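Local coordinates for protein beta-1,4-exocellulase (PDB 4B4H) that hydrolyses cellulose as a family 6 cellobiohydrolase, Cel6B of Thermobifida fusca, of which this chain is the catalytic domain, probably cutting beta-1,4-glucosidic bonds, at residues 215-220 and 277-282; 163-168 and 209-214. All coordinates share one frame; numbering follows the deposited sequence.

Contact 1. Residues 215-220 and 277-282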
loop_
_atom_site.group_PDB
_atom_site.type_symbol
_atom_site.label_atom_id
_atom_site.label_comp_id
_atom_site.label_asym_id
_atom_site.label_seq_id
_atom_site.Cartn_x
_atom_site.Cartn_y
_atom_site.Cartn_z
ATOM N N THR A 215 -4.982 21.609 -4.095
ATOM C CA THR A 215 -5.417 21.510 -5.493
ATOM C C THR A 215 -4.793 20.241 -6.051
ATOM O O THR A 215 -3.923 19.647 -5.403
ATOM C CB THR A 215 -5.000 22.700 -6.389
ATOM O OG1 THR A 215 -3.596 22.634 -6.658
ATOM C CG2 THR A 215 -5.354 24.052 -5.763
ATOM N N VAL A 216 -5.235 19.820 -7.235
ATOM C CA VAL A 216 -4.615 18.676 -7.944
ATOM C C VAL A 216 -3.125 18.889 -8.189
ATOM O O VAL A 216 -2.379 17.937 -8.350
ATOM C CB VAL A 216 -5.349 18.324 -9.267
ATOM C CG1 VAL A 216 -6.813 17.984 -8.998
ATOM C CG2 VAL A 216 -5.207 19.439 -10.313
ATOM N N ASP A 217 -2.696 20.147 -8.197
ATOM C CA ASP A 217 -1.285 20.497 -8.369
ATOM C C ASP A 217 -0.381 20.072 -7.195
ATOM O O ASP A 217 0.850 20.178 -7.280
ATOM C CB ASP A 217 -1.171 21.995 -8.668
ATOM C CG ASP A 217 -1.663 22.348 -10.083
ATOM O OD1 ASP A 217 -1.194 21.726 -11.053
ATOM O OD2 ASP A 217 -2.516 23.247 -10.239
ATOM N N TYR A 218 -0.989 19.588 -6.102
ATOM C CA TYR A 218 -0.225 18.999 -4.992
ATOM C C TYR A 218 -0.191 17.464 -5.030
ATOM O O TYR A 218 0.356 16.824 -4.127
ATOM C CB TYR A 218 -0.757 19.485 -3.638
ATOM C CG TYR A 218 -0.697 20.980 -3.475
ATOM C CD1 TYR A 218 0.477 21.698 -3.738
ATOM C CD2 TYR A 218 -1.822 21.681 -3.073
ATOM C CE1 TYR A 218 0.511 23.074 -3.589
ATOM C CE2 TYR A 218 -1.802 23.055 -2.921
ATOM C CZ TYR A 218 -0.634 23.747 -3.179
ATOM O OH TYR A 218 -0.639 25.111 -3.038
ATOM N N VAL A 219 -0.784 16.874 -6.067
ATOM C CA VAL A 219 -0.753 15.419 -6.228
ATOM C C VAL A 219 0.131 15.049 -7.403
ATOM O O VAL A 219 -0.132 15.453 -8.538
ATOM C CB VAL A 219 -2.166 14.832 -6.425
ATOM C CG1 VAL A 219 -2.103 13.306 -6.527
ATOM C CG2 VAL A 219 -3.051 15.221 -5.250
ATOM N N HIS A 220 1.181 14.284 -7.113
ATOM C CA HIS A 220 2.133 13.904 -8.134
ATOM C C HIS A 220 1.748 12.596 -8.752
ATOM O O HIS A 220 2.178 12.278 -9.874
ATOM C CB HIS A 220 3.544 13.822 -7.555
ATOM C CG HIS A 220 4.621 14.027 -8.590
ATOM N ND1 HIS A 220 4.968 15.246 -9.043
ATOM C CD2 HIS A 220 5.395 13.113 -9.292
ATOM C CE1 HIS A 220 5.921 15.121 -9.978
ATOM N NE2 HIS A 220 6.185 13.818 -10.132
ATOM N N GLY A 277 -9.829 15.489 -13.612
ATOM C CA GLY A 277 -9.192 16.793 -13.472
ATOM C C GLY A 277 -7.841 16.838 -12.785
ATOM O O GLY A 277 -7.414 17.898 -12.343
ATOM N N PHE A 278 -7.172 15.688 -12.697
ATOM C CA PHE A 278 -5.803 15.625 -12.191
ATOM C C PHE A 278 -4.821 15.974 -13.313
ATOM O O PHE A 278 -5.186 15.959 -14.497
ATOM C CB PHE A 278 -5.506 14.238 -11.610
ATOM C CG PHE A 278 -6.053 14.037 -10.226
ATOM C CD1 PHE A 278 -5.303 14.406 -9.113
ATOM C CD2 PHE A 278 -7.319 13.495 -10.027
ATOM C CE1 PHE A 278 -5.794 14.239 -7.834
ATOM C CE2 PHE A 278 -7.826 13.330 -8.744
ATOM C CZ PHE A 278 -7.059 13.692 -7.649
ATOM N N ARG A 279 -3.582 16.287 -12.936
ATOM C CA ARG A 279 -2.558 16.707 -13.899
ATOM C C ARG A 279 -2.253 15.613 -14.912
ATOM O O ARG A 279 -2.196 14.436 -14.550
ATOM C CB ARG A 279 -1.278 17.098 -13.165
ATOM C CG ARG A 279 -1.415 18.320 -12.266
ATOM C CD ARG A 279 -0.046 18.729 -11.746
ATOM N NE ARG A 279 0.904 18.846 -12.850
ATOM C CZ ARG A 279 1.362 19.999 -13.326
ATOM N NH1 ARG A 279 0.981 21.149 -12.785
ATOM N NH2 ARG A 279 2.211 20.004 -14.342
ATOM N N SER A 280 -2.035 16.015 -16.168
ATOM C CA SER A 280 -1.826 15.084 -17.288
ATOM C C SER A 280 -0.588 14.206 -17.110
ATOM O O SER A 280 -0.493 13.124 -17.699
ATOM C CB SER A 280 -1.723 15.852 -18.619
ATOM O OG SER A 280 -0.362 15.988 -19.027
ATOM N N ASP A 281 0.356 14.689 -16.308
ATOM C CA ASP A 281 1.623 14.005 -16.087
ATOM C C ASP A 281 1.681 13.216 -14.766
ATOM O O ASP A 281 2.769 12.939 -14.262
ATOM C CB ASP A 281 2.791 14.996 -16.188
ATOM C CG ASP A 281 2.708 16.111 -15.160
ATOM O OD1 ASP A 281 1.584 16.570 -14.870
ATOM O OD2 ASP A 281 3.765 16.527 -14.644
ATOM N N ILE A 282 0.532 12.835 -14.211
ATOM C CA ILE A 282 0.573 11.939 -13.042
ATOM C C ILE A 282 1.185 10.589 -13.424
ATOM O O ILE A 282 0.955 10.070 -14.521
ATOM C CB ILE A 282 -0.773 11.764 -12.263
ATOM C CG1 ILE A 282 -1.949 11.365 -13.168
ATOM C CG2 ILE A 282 -1.106 13.007 -11.433
ATOM C CD1 ILE A 282 -3.179 10.939 -12.379
HETATM O O HOH W 1 -2.685 15.934 -10.127
#

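Contact 2. Residues 163-168 and 209-214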
loop_
_atom_site.group_PDB
_atom_site.type_symbol
_atom_site.label_atom_id
_atom_site.label_comp_id
_atom_site.label_asym_id
_atom_site.label_seq_id
_atom_site.Cartn_x
_atom_site.Cartn_y
_atom_site.Cartn_z
ATOM N N TYR A 163 -11.376 12.095 7.005
ATOM C CA TYR A 163 -10.482 11.569 5.964
ATOM C C TYR A 163 -10.246 12.548 4.828
ATOM O O TYR A 163 -9.104 12.815 4.474
ATOM C CB TYR A 163 -11.030 10.272 5.376
ATOM C CG TYR A 163 -10.847 9.012 6.193
ATOM C CD1 TYR A 163 -10.506 9.041 7.556
ATOM C CD2 TYR A 163 -11.055 7.779 5.594
ATOM C CE1 TYR A 163 -10.358 7.860 8.277
ATOM C CE2 TYR A 163 -10.912 6.601 6.302
ATOM C CZ TYR A 163 -10.568 6.644 7.645
ATOM O OH TYR A 163 -10.427 5.465 8.338
ATOM N N VAL A 164 -11.320 13.091 4.262
ATOM C CA VAL A 164 -11.197 13.985 3.106
ATOM C C VAL A 164 -10.365 15.220 3.487
ATOM O O VAL A 164 -9.409 15.586 2.793
ATOM C CB VAL A 164 -12.594 14.366 2.535
ATOM C CG1 VAL A 164 -12.487 15.454 1.479
ATOM C CG2 VAL A 164 -13.297 13.145 1.978
ATOM N N ASN A 165 -10.724 15.860 4.593
ATOM C CA ASN A 165 -10.036 17.070 5.034
ATOM C C ASN A 165 -8.628 16.821 5.574
ATOM O O ASN A 165 -7.749 17.656 5.384
ATOM C CB ASN A 165 -10.865 17.814 6.083
ATOM C CG ASN A 165 -12.085 18.487 5.488
ATOM O OD1 ASN A 165 -12.123 18.816 4.308
ATOM N ND2 ASN A 165 -13.095 18.711 6.324
ATOM N N GLY A 166 -8.434 15.686 6.255
ATOM C CA GLY A 166 -7.107 15.284 6.731
ATOM C C GLY A 166 -6.165 15.124 5.554
ATOM O O GLY A 166 -5.111 15.758 5.520
ATOM N N VAL A 167 -6.563 14.282 4.604
ATOM C CA VAL A 167 -5.791 14.049 3.382
ATOM C C VAL A 167 -5.494 15.350 2.632
ATOM O O VAL A 167 -4.349 15.569 2.218
ATOM C CB VAL A 167 -6.492 13.025 2.461
ATOM C CG1 VAL A 167 -5.866 13.029 1.077
ATOM C CG2 VAL A 167 -6.447 11.635 3.073
ATOM N N GLY A 168 -6.510 16.208 2.466
ATOM C CA GLY A 168 -6.316 17.510 1.826
ATOM C C GLY A 168 -5.211 18.299 2.475
ATOM O O GLY A 168 -4.326 18.826 1.789
ATOM N N ALA A 209 -8.198 15.909 -2.871
ATOM C CA ALA A 209 -7.186 16.760 -3.495
ATOM C C ALA A 209 -7.571 18.231 -3.552
ATOM O O ALA A 209 -6.708 19.095 -3.671
ATOM C CB ALA A 209 -6.905 16.252 -4.890
ATOM N N ASN A 210 -8.869 18.515 -3.517
ATOM C CA ASN A 210 -9.337 19.898 -3.501
ATOM C C ASN A 210 -9.790 20.387 -2.129
ATOM O O ASN A 210 -10.217 21.536 -1.999
ATOM C CB ASN A 210 -10.448 20.069 -4.525
ATOM C CG ASN A 210 -9.922 20.026 -5.932
ATOM O OD1 ASN A 210 -9.478 21.046 -6.459
ATOM N ND2 ASN A 210 -9.927 18.843 -6.539
ATOM N N ALA A 211 -9.661 19.526 -1.115
ATOM C CA ALA A 211 -10.066 19.856 0.260
ATOM C C ALA A 211 -8.966 20.595 1.034
ATOM O O ALA A 211 -7.793 20.487 0.696
ATOM C CB ALA A 211 -10.450 18.579 1.006
ATOM N N SER A 212 -9.342 21.321 2.095
ATOM C CA SER A 212 -8.376 21.945 3.022
ATOM C C SER A 212 -7.353 22.870 2.366
ATOM O O SER A 212 -6.239 23.046 2.892
ATOM C CB SER A 212 -7.635 20.877 3.830
ATOM O OG SER A 212 -8.536 20.013 4.487
ATOM N N GLY A 213 -7.720 23.441 1.227
ATOM C CA GLY A 213 -6.836 24.357 0.511
ATOM C C GLY A 213 -5.987 23.707 -0.561
ATOM O O GLY A 213 -5.284 24.395 -1.279
ATOM N N SER A 214 -6.037 22.382 -0.657
ATOM C CA SER A 214 -5.270 21.651 -1.669
ATOM C C SER A 214 -5.829 21.852 -3.093
ATOM O O SER A 214 -6.982 22.291 -3.275
ATOM C CB SER A 214 -5.186 20.171 -1.298
ATOM O OG SER A 214 -4.403 19.410 -2.218
HETATM O O HOH W 2 -11.807 21.105 2.815
#

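Contact 1. Residues 215-220 and 277-282
Val216 and Val219 meet the ring of Phe278 differently. Val216 lays CG1 over one face as a CH-pi contact, 4.1 Å from the ring centroid and 20° off the normal, while Val219 comes to the rim, its CG2 in the ring plane and 3.9 Å from Phe278 CE1. Leu273, from helix 262-276, packs on the same phenylalanine. Replacing Phe278 with an alanine would probably open a gap beside the two valines and Leu273 and leave Val216 CG1 without the face it rests on.

Among the charges, Arg279 turns at chi3 (51°) to carry its guanidinium to Asp217; NH1 donates to Asp217 OD1 at 2.8 Å in a salt bridge, from the anti side and somewhat out of the carboxylate plane, the two planes 61° apart. On another edge, Arg279 NE meets the syn lone pair of Asp281 OD1 at 3.1 Å.

The backbones of these loops, which lead into the neighbouring parallel strands 221-224 and 283-287, are joined through water 1, which donates to Val216 O (2.7 Å) and accepts from Arg279 N (3.0 Å). Ile282 CA makes a CA-H...O contact with His220 O.

Asp281 and nearby Asp4 belong to a calcium site, without its metal here; by donating from NE to Asp281, Arg279 probably offsets part of the negative charge there, and it ties Asp281 to Asp217 on the other loop.

Contact 2. Residues 163-168 and 209-214
Gly168, Ser212 and Ala211 bury the most surface where the helix turn 163-168 meets the loop 209-214. Gly168 lets the loop come in close: its CA lies 3.5 Å from Ala211 O in a CA-H...O contact, and a CB on this residue would run into that oxygen. Ser212 CB sits against the glycine's carbonyl carbon, and Ser214 CB against its O.

Ser212 supplies the direct hydrogen bond. With OG anti to its carbonyl carbon (chi1 -54°), the hydroxyl donates to Asn165 O at 2.6 Å, in the carbonyl plane and on a lone pair. The side-chain OD1 of Asn165 adds a second link, through water 2, which donates to it at 2.8 Å and accepts from Ser212 N.

Ala211 points its CB at the helix, 3.8 Å from Val164 CG1 and close to Val164 O. Ala211 also opens a type I' turn closed by Ser214 N to Ala211 O, and Ser214 OG reaches back to Ala209 O.

Arg172, farther along helix 162-175, donates a hydrogen bond from NE to Ser212 O. Helix 198-209 packs beside Val164 and Val167, and the loop that leaves it turns back against helix 162-175 before the chain enters strand 221-224.

How the contacts relate
From the N terminus, the chain is well past strand 127-133 before it reaches helix 162-175, strand 180-185 and helix 198-209; contact 2 closes that excursion by setting the loop after helix 198-209 on helix 162-175. Contact 1 opens immediately afterwards, so the two run in series, neither enclosing the other. Its second partner comes after strand 221-224 and helix 262-276, where the loop leading into strand 283-287 returns. One connection, 209-220, therefore serves both: its first half holds a helix, its second half the neighbouring loop ahead of the next parallel strand. Ala209 joins them, its CB lying 3.7 Å from Phe278 CE1.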